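Side-chain contacts in polyphosphate kinase (Porphyromonas gingivalis, PDB 2O8R), which probably catalyses the reversible, magnesium-dependent transfer of the terminal phosphate of ATP onto a long polyphosphate chain: residues S16-N21 with R88-R93; V24-A29 with L663-K668. The protein carries 3 engineered substitutions. One frame throughout, in Å; residues are numbered along the deposited sequence.

Interaction 1. Residues S16-N21 with R88-R93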
ATOM      1  N   SER A  16      -3.904 -28.222  20.614  1.00 63.30           N
ATOM      2  CA  SER A  16      -3.077 -28.584  19.490  1.00 54.67           C
ATOM      3  C   SER A  16      -2.530 -27.337  18.812  1.00 45.02           C
ATOM      4  O   SER A  16      -1.364 -27.300  18.438  1.00 47.18           O
ATOM      5  CB  SER A  16      -3.871 -29.431  18.503  1.00 62.74           C
ATOM      6  OG  SER A  16      -3.205 -29.520  17.266  1.00 67.94           O
ATOM      7  N   TRP A  17      -3.347 -26.301  18.669  1.00 52.40           N
ATOM      8  CA  TRP A  17      -2.835 -25.078  18.055  1.00 65.14           C
ATOM      9  C   TRP A  17      -1.743 -24.465  18.900  1.00 61.91           C
ATOM     10  O   TRP A  17      -0.689 -24.119  18.387  1.00 70.56           O
ATOM     11  CB  TRP A  17      -3.919 -24.038  17.811  1.00 56.99           C
ATOM     12  CG  TRP A  17      -3.391 -22.865  17.040  1.00 49.42           C
ATOM     13  CD1 TRP A  17      -3.359 -22.728  15.679  1.00 49.06           C
ATOM     14  CD2 TRP A  17      -2.807 -21.673  17.575  1.00 56.36           C
ATOM     15  NE1 TRP A  17      -2.800 -21.528  15.337  1.00 45.29           N
ATOM     16  CE2 TRP A  17      -2.450 -20.858  16.480  1.00 58.90           C
ATOM     17  CE3 TRP A  17      -2.547 -21.215  18.875  1.00 54.87           C
ATOM     18  CZ2 TRP A  17      -1.848 -19.606  16.640  1.00 48.50           C
ATOM     19  CZ3 TRP A  17      -1.958 -19.976  19.035  1.00 59.61           C
ATOM     20  CH2 TRP A  17      -1.608 -19.183  17.916  1.00 53.78           C
ATOM     21  N   LEU A  18      -2.005 -24.333  20.195  1.00 60.19           N
ATOM     22  CA  LEU A  18      -1.050 -23.734  21.120  1.00 54.43           C
ATOM     23  C   LEU A  18       0.277 -24.475  21.117  1.00 49.75           C
ATOM     24  O   LEU A  18       1.337 -23.882  21.299  1.00 64.39           O
ATOM     25  CB  LEU A  18      -1.653 -23.633  22.527  1.00 53.64           C
ATOM     26  CG  LEU A  18      -2.696 -22.509  22.657  1.00 51.44           C
ATOM     27  CD1 LEU A  18      -3.526 -22.627  23.930  1.00 57.09           C
ATOM     28  CD2 LEU A  18      -2.041 -21.130  22.564  1.00 68.87           C
ATOM     29  N   SER A  19       0.207 -25.773  20.860  1.00 59.78           N
ATOM     30  CA  SER A  19       1.390 -26.606  20.707  1.00 68.18           C
ATOM     31  C   SER A  19       2.234 -26.146  19.523  1.00 68.21           C
ATOM     32  O   SER A  19       3.466 -26.122  19.587  1.00 60.38           O
ATOM     33  CB  SER A  19       0.958 -28.062  20.511  1.00 62.56           C
ATOM     34  OG  SER A  19       2.070 -28.925  20.483  1.00 57.19           O
ATOM     35  N   PHE A  20       1.549 -25.783  18.441  1.00 66.11           N
ATOM     36  CA  PHE A  20       2.190 -25.279  17.236  1.00 51.58           C
ATOM     37  C   PHE A  20       2.897 -23.961  17.530  1.00 47.74           C
ATOM     38  O   PHE A  20       4.048 -23.768  17.140  1.00 44.55           O
ATOM     39  CB  PHE A  20       1.151 -25.143  16.118  1.00 42.08           C
ATOM     40  CG  PHE A  20       1.482 -24.117  15.084  1.00 53.68           C
ATOM     41  CD1 PHE A  20       2.531 -24.320  14.191  1.00 50.00           C
ATOM     42  CD2 PHE A  20       0.718 -22.956  14.976  1.00 47.60           C
ATOM     43  CE1 PHE A  20       2.836 -23.373  13.223  1.00 42.03           C
ATOM     44  CE2 PHE A  20       1.010 -21.996  14.014  1.00 50.89           C
ATOM     45  CZ  PHE A  20       2.068 -22.203  13.133  1.00 60.89           C
ATOM     46  N   ASN A  21       2.234 -23.068  18.251  1.00 46.88           N
ATOM     47  CA  ASN A  21       2.862 -21.793  18.540  1.00 54.07           C
ATOM     48  C   ASN A  21       4.006 -21.932  19.536  1.00 56.10           C
ATOM     49  O   ASN A  21       4.955 -21.151  19.493  1.00 69.22           O
ATOM     50  CB  ASN A  21       1.856 -20.718  18.944  1.00 48.68           C
ATOM     51  CG  ASN A  21       2.098 -19.400  18.223  1.00 58.35           C
ATOM     52  OD1 ASN A  21       2.607 -19.369  17.097  1.00 55.82           O
ATOM     53  ND2 ASN A  21       1.735 -18.304  18.867  1.00 92.22           N
ATOM     54  N   ARG A  88      -5.589 -19.676  28.653  1.00 65.61           N
ATOM     55  CA  ARG A  88      -4.983 -18.634  29.463  1.00 69.27           C
ATOM     56  C   ARG A  88      -3.786 -19.153  30.251  1.00 70.51           C
ATOM     57  O   ARG A  88      -2.737 -18.507  30.308  1.00 71.63           O
ATOM     58  CB  ARG A  88      -6.030 -18.059  30.411  1.00 63.25           C
ATOM     59  CG  ARG A  88      -5.465 -17.132  31.443  1.00 51.06           C
ATOM     60  CD  ARG A  88      -6.516 -16.649  32.426  1.00 62.31           C
ATOM     61  NE  ARG A  88      -5.922 -15.685  33.338  1.00 69.94           N
ATOM     62  CZ  ARG A  88      -5.976 -14.369  33.170  1.00 86.10           C
ATOM     63  NH1 ARG A  88      -6.625 -13.850  32.136  1.00 78.88           N
ATOM     64  NH2 ARG A  88      -5.386 -13.573  34.048  1.00 98.22           N
ATOM     65  N   GLU A  89      -3.944 -20.334  30.838  1.00 68.90           N
ATOM     66  CA  GLU A  89      -2.885 -20.933  31.626  1.00 69.17           C
ATOM     67  C   GLU A  89      -1.682 -21.185  30.755  1.00 62.04           C
ATOM     68  O   GLU A  89      -0.561 -20.868  31.136  1.00 62.00           O
ATOM     69  CB  GLU A  89      -3.361 -22.222  32.288  1.00 77.33           C
ATOM     70  CG  GLU A  89      -4.164 -21.981  33.562  1.00 88.39           C
ATOM     71  CD  GLU A  89      -4.492 -23.258  34.316  1.00 97.05           C
ATOM     72  OE1 GLU A  89      -3.967 -24.337  33.950  1.00 94.43           O
ATOM     73  OE2 GLU A  89      -5.277 -23.175  35.286  1.00105.37           O
ATOM     74  N   THR A  90      -1.934 -21.725  29.567  1.00 72.06           N
ATOM     75  CA  THR A  90      -0.871 -22.037  28.624  1.00 66.54           C
ATOM     76  C   THR A  90      -0.193 -20.774  28.132  1.00 66.01           C
ATOM     77  O   THR A  90       1.038 -20.711  28.104  1.00 69.68           O
ATOM     78  CB  THR A  90      -1.388 -22.896  27.454  1.00 60.79           C
ATOM     79  OG1 THR A  90      -1.465 -24.253  27.890  1.00 51.72           O
ATOM     80  CG2 THR A  90      -0.449 -22.834  26.251  1.00 48.33           C
ATOM     81  N   VAL A  91      -0.992 -19.763  27.781  1.00 58.41           N
ATOM     82  CA  VAL A  91      -0.442 -18.518  27.244  1.00 61.59           C
ATOM     83  C   VAL A  91       0.447 -17.832  28.271  1.00 57.27           C
ATOM     84  O   VAL A  91       1.545 -17.404  27.946  1.00 67.13           O
ATOM     85  CB  VAL A  91      -1.530 -17.558  26.731  1.00 62.21           C
ATOM     86  CG1 VAL A  91      -0.910 -16.249  26.286  1.00 57.99           C
ATOM     87  CG2 VAL A  91      -2.272 -18.182  25.564  1.00 67.65           C
ATOM     88  N   ILE A  92      -0.006 -17.784  29.519  1.00 67.83           N
ATOM     89  CA  ILE A  92       0.779 -17.174  30.594  1.00 61.43           C
ATOM     90  C   ILE A  92       2.143 -17.839  30.726  1.00 58.43           C
ATOM     91  O   ILE A  92       3.156 -17.169  30.948  1.00 63.80           O
ATOM     92  CB  ILE A  92       0.003 -17.167  31.935  1.00 69.49           C
ATOM     93  CG1 ILE A  92      -1.110 -16.113  31.893  1.00 57.13           C
ATOM     94  CG2 ILE A  92       0.930 -16.895  33.106  1.00 51.79           C
ATOM     95  CD1 ILE A  92      -2.109 -16.212  33.025  1.00 78.57           C
ATOM     96  N   ARG A  93       2.163 -19.154  30.540  1.00 54.01           N
ATOM     97  CA  ARG A  93       3.397 -19.924  30.593  1.00 62.19           C
ATOM     98  C   ARG A  93       4.312 -19.594  29.404  1.00 55.07           C
ATOM     99  O   ARG A  93       5.512 -19.369  29.574  1.00 49.90           O
ATOM    100  CB  ARG A  93       3.085 -21.425  30.668  1.00 58.32           C
ATOM    101  CG  ARG A  93       4.294 -22.292  30.985  1.00 66.30           C
ATOM    102  CD  ARG A  93       4.042 -23.777  30.763  1.00 65.38           C
ATOM    103  NE  ARG A  93       3.476 -24.077  29.445  1.00100.54           N
ATOM    104  CZ  ARG A  93       4.171 -24.191  28.312  1.00 89.99           C
ATOM    105  NH1 ARG A  93       5.489 -24.024  28.294  1.00 91.20           N
ATOM    106  NH2 ARG A  93       3.538 -24.473  27.185  1.00103.63           N
TER
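L18 of helix 13-29 meets T90 and V91 of helix 83-112 in a small apolar helix-helix contact within the N-terminal helical domain. The backbones come nearest at these same residues, L18 CA lying 7.7 Å from T90 CA, and just 116 Å² of surface is buried between the segments. L18 and T90 both direct their CB atoms at the facing helix, whereas V91 starts out along the flank and takes part through one methyl.

The side chain of L18 is split between two partners. Its CD1 branch comes within 3.9 Å of T90 CG2, and the stem supports this approach, L18 CB lying 4.0 Å from the same methyl. The CD2 branch turns instead to V91, where L18 CD2 and V91 CG2 are 4.2 Å apart. The split follows from the leucine torsions: with CG beside the backbone N (chi1 -75°) and chi2 at 166°, one methyl runs on toward T90 while the other diverges along the helix. On the threonine, CG2 stands anti to the backbone N and presents carbon to L18; OG1 makes no bond across the contact. The closest approaches are all carbon to carbon, which is the evidence for van der Waals packing. L18 CD2 also lies in the plane of the W17 ring, at its edge, while F20 CD2 sits 3.8 Å above one face of that indole.

Two polar links join the same helices beside the leucine: L18 O accepts a hydrogen bond from Q94 NE2, and R93 forms a salt bridge with E22. Helix 35-63 packs alongside, touching V91 through L49 and Y53 and W17 through N48, while R88 and I92 reach strand 294-297.

Interaction 2. Residues V24-A29 with L663-K668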
ATOM      1  N   VAL A  24       6.916 -22.554  17.388  1.00 58.48           N
ATOM      2  CA  VAL A  24       7.363 -21.291  16.793  1.00 50.80           C
ATOM      3  C   VAL A  24       8.248 -20.546  17.799  1.00 48.90           C
ATOM      4  O   VAL A  24       9.341 -20.082  17.464  1.00 47.78           O
ATOM      5  CB  VAL A  24       6.168 -20.413  16.341  1.00 47.24           C
ATOM      6  CG1 VAL A  24       6.653 -19.097  15.764  1.00 68.08           C
ATOM      7  CG2 VAL A  24       5.351 -21.142  15.301  1.00 39.58           C
ATOM      8  N   LEU A  25       7.779 -20.470  19.040  1.00 58.83           N
ATOM      9  CA  LEU A  25       8.566 -19.920  20.141  1.00 56.40           C
ATOM     10  C   LEU A  25       9.909 -20.633  20.297  1.00 54.45           C
ATOM     11  O   LEU A  25      10.903 -20.014  20.658  1.00 57.33           O
ATOM     12  CB  LEU A  25       7.776 -19.980  21.451  1.00 48.46           C
ATOM     13  CG  LEU A  25       8.326 -19.196  22.645  1.00 58.28           C
ATOM     14  CD1 LEU A  25       8.892 -17.863  22.215  1.00 48.72           C
ATOM     15  CD2 LEU A  25       7.242 -18.983  23.672  1.00 64.52           C
HETATM   16  N   MSE A  26       9.937 -21.933  20.022  1.00 57.09           N
HETATM   17  CA  MSE A  26      11.181 -22.690  20.101  1.00 50.36           C
HETATM   18  C   MSE A  26      12.222 -22.287  19.059  1.00 55.39           C
HETATM   19  O   MSE A  26      13.417 -22.255  19.380  1.00 44.23           O
HETATM   20  CB  MSE A  26      10.909 -24.178  20.036  1.00 51.63           C
HETATM   21  CG  MSE A  26      10.410 -24.719  21.349  1.00 52.38           C
HETATM   22 SE   MSE A  26       9.487 -26.422  21.171  1.00 79.30          SE
HETATM   23  CE  MSE A  26       9.479 -26.895  23.078  1.00 90.75           C
ATOM     24  N   GLU A  27      11.788 -21.972  17.833  1.00 44.19           N
ATOM     25  CA  GLU A  27      12.723 -21.497  16.817  1.00 52.80           C
ATOM     26  C   GLU A  27      13.470 -20.308  17.360  1.00 53.71           C
ATOM     27  O   GLU A  27      14.676 -20.186  17.153  1.00 55.75           O
ATOM     28  CB  GLU A  27      12.034 -21.112  15.521  1.00 47.20           C
ATOM     29  CG  GLU A  27      11.724 -22.283  14.618  1.00 84.81           C
ATOM     30  CD  GLU A  27      12.950 -22.825  13.922  1.00 74.87           C
ATOM     31  OE1 GLU A  27      13.833 -22.026  13.586  1.00 76.16           O
ATOM     32  OE2 GLU A  27      13.028 -24.047  13.696  1.00 87.24           O
ATOM     33  N   ALA A  28      12.752 -19.454  18.087  1.00 45.00           N
ATOM     34  CA  ALA A  28      13.362 -18.295  18.715  1.00 49.04           C
ATOM     35  C   ALA A  28      14.431 -18.678  19.745  1.00 47.64           C
ATOM     36  O   ALA A  28      15.435 -17.984  19.875  1.00 63.25           O
ATOM     37  CB  ALA A  28      12.311 -17.438  19.336  1.00 54.44           C
ATOM     38  N   ALA A  29      14.227 -19.801  20.436  1.00 53.91           N
ATOM     39  CA  ALA A  29      15.151 -20.302  21.466  1.00 45.68           C
ATOM     40  C   ALA A  29      16.347 -21.047  20.899  1.00 43.15           C
ATOM     41  O   ALA A  29      17.266 -21.398  21.647  1.00 54.37           O
ATOM     42  CB  ALA A  29      14.410 -21.205  22.456  1.00 30.48           C
ATOM     43  N   LEU A 663       1.159 -33.605  23.712  1.00 53.26           N
ATOM     44  CA  LEU A 663       1.300 -32.463  22.782  1.00 63.09           C
ATOM     45  C   LEU A 663       2.695 -31.799  22.758  1.00 62.93           C
ATOM     46  O   LEU A 663       2.834 -30.631  22.369  1.00 46.28           O
ATOM     47  CB  LEU A 663       0.182 -31.419  22.991  1.00 34.49           C
ATOM     48  CG  LEU A 663      -1.167 -31.686  22.300  1.00 53.81           C
ATOM     49  CD1 LEU A 663      -2.177 -30.636  22.681  1.00 52.93           C
ATOM     50  CD2 LEU A 663      -1.052 -31.744  20.780  1.00 34.66           C
ATOM     51  N   ASN A 664       3.729 -32.536  23.154  1.00 55.35           N
ATOM     52  CA  ASN A 664       5.052 -31.941  23.228  1.00 50.21           C
ATOM     53  C   ASN A 664       5.813 -32.015  21.935  1.00 58.01           C
ATOM     54  O   ASN A 664       5.726 -33.007  21.199  1.00 62.81           O
ATOM     55  CB  ASN A 664       5.880 -32.562  24.336  1.00 51.87           C
ATOM     56  CG  ASN A 664       5.412 -32.153  25.691  1.00 46.44           C
ATOM     57  OD1 ASN A 664       5.548 -30.997  26.078  1.00 67.00           O
ATOM     58  ND2 ASN A 664       4.857 -33.098  26.433  1.00 81.11           N
ATOM     59  N   ASN A 665       6.560 -30.948  21.675  1.00 57.16           N
ATOM     60  CA  ASN A 665       7.415 -30.860  20.513  1.00 46.31           C
ATOM     61  C   ASN A 665       8.787 -31.414  20.886  1.00 57.98           C
ATOM     62  O   ASN A 665       9.543 -30.802  21.651  1.00 52.62           O
ATOM     63  CB  ASN A 665       7.507 -29.413  20.055  1.00 43.20           C
ATOM     64  CG  ASN A 665       6.205 -28.899  19.444  1.00 57.80           C
ATOM     65  OD1 ASN A 665       5.798 -29.346  18.371  1.00 45.89           O
ATOM     66  ND2 ASN A 665       5.569 -27.926  20.109  1.00 31.82           N
ATOM     67  N   ILE A 666       9.084 -32.603  20.378  1.00 42.03           N
ATOM     68  CA  ILE A 666      10.344 -33.258  20.674  1.00 48.16           C
ATOM     69  C   ILE A 666      11.231 -33.287  19.424  1.00 48.45           C
ATOM     70  O   ILE A 666      10.866 -33.896  18.417  1.00 58.81           O
ATOM     71  CB  ILE A 666      10.117 -34.706  21.190  1.00 56.30           C
ATOM     72  CG1 ILE A 666       8.997 -34.768  22.231  1.00 39.40           C
ATOM     73  CG2 ILE A 666      11.357 -35.225  21.811  1.00 28.22           C
ATOM     74  CD1 ILE A 666       9.293 -33.996  23.477  1.00 38.45           C
ATOM     75  N   TYR A 667      12.380 -32.612  19.496  1.00 37.37           N
ATOM     76  CA  TYR A 667      13.357 -32.579  18.400  1.00 48.58           C
ATOM     77  C   TYR A 667      13.881 -33.967  18.090  1.00 39.58           C
ATOM     78  O   TYR A 667      14.321 -34.696  18.982  1.00 58.34           O
ATOM     79  CB  TYR A 667      14.574 -31.704  18.738  1.00 47.68           C
ATOM     80  CG  TYR A 667      14.421 -30.216  18.570  1.00 57.26           C
ATOM     81  CD1 TYR A 667      14.400 -29.624  17.304  1.00 62.14           C
ATOM     82  CD2 TYR A 667      14.340 -29.388  19.684  1.00 47.47           C
ATOM     83  CE1 TYR A 667      14.269 -28.241  17.161  1.00 49.15           C
ATOM     84  CE2 TYR A 667      14.205 -28.004  19.551  1.00 51.80           C
ATOM     85  CZ  TYR A 667      14.172 -27.438  18.294  1.00 45.20           C
ATOM     86  OH  TYR A 667      14.046 -26.065  18.190  1.00 66.57           O
ATOM     87  N   LYS A 668      13.872 -34.308  16.813  1.00 40.12           N
ATOM     88  CA  LYS A 668      14.377 -35.590  16.359  1.00 35.31           C
ATOM     89  C   LYS A 668      15.895 -35.608  16.152  1.00 35.76           C
ATOM     90  O   LYS A 668      16.378 -36.180  15.176  1.00 53.64           O
ATOM     91  CB  LYS A 668      13.628 -35.980  15.096  1.00 29.33           C
ATOM     92  CG  LYS A 668      12.120 -35.977  15.344  1.00 57.64           C
ATOM     93  CD  LYS A 668      11.304 -36.055  14.070  1.00 56.92           C
ATOM     94  CE  LYS A 668      11.562 -37.345  13.339  1.00 20.76           C
ATOM     95  NZ  LYS A 668      10.534 -37.523  12.277  1.00 44.78           N
TER
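The selenomethionine M26, on helix 13-29, packs against N665 and Y667 of the short edge strand 665-667, joining the N-terminal helical domain to the phospholipase D-like C-terminal domain 2. Strand 665-667 pairs antiparallel with strand 657-659 and is the outermost of its sheet within this chain. M26 spans the gap with an extended chain: CG lies beside the backbone N (chi1 -78°) and the torsions beyond stay near anti, carrying SE to 3.8 Å from N665 CB. The terminal methyl stops short of the strand backbone, M26 CE being 4.2 Å from N665 O. The two side chains meet at an angle, selenium against the CB of the asparagine. Y667 approaches with its phenol end, placing OH 4.1 Å from M26 CB and 4.0 Å from M26 O, too distant for the latter pair to count as a hydrogen bond.

The amide of N665 is engaged on other partners, OD1 with R589 NH1 and ND2 with the backbone of helix 13-29. The chemistry is thus divided: M26 supplies apolar cover to the stem of N665, while hydrogen bonds to the amide satisfy its polar end and fix its rotation.

In the fold
Both interactions use helix 13-29: interaction 1 ties it to helix 83-112, and interaction 2 ties it to the C-terminal edge strand, their centres about 12 Å apart. S19 connects them directly through two probable hydrogen bonds, S19 OG to L663 O at 2.7 Å and S19 O to N665 ND2 at 2.8 Å. Both contacts lie near residues predicted to bind ATP. The side chain of L18 is about 9 Å from that of N48, and the side chain of N665 about 9 Å from that of R570; both N48 and R570 are predicted ATP ligands. N21, one turn beyond W17, hydrogen-bonds N48 through its amide, giving helix 13-29 a direct link to that site.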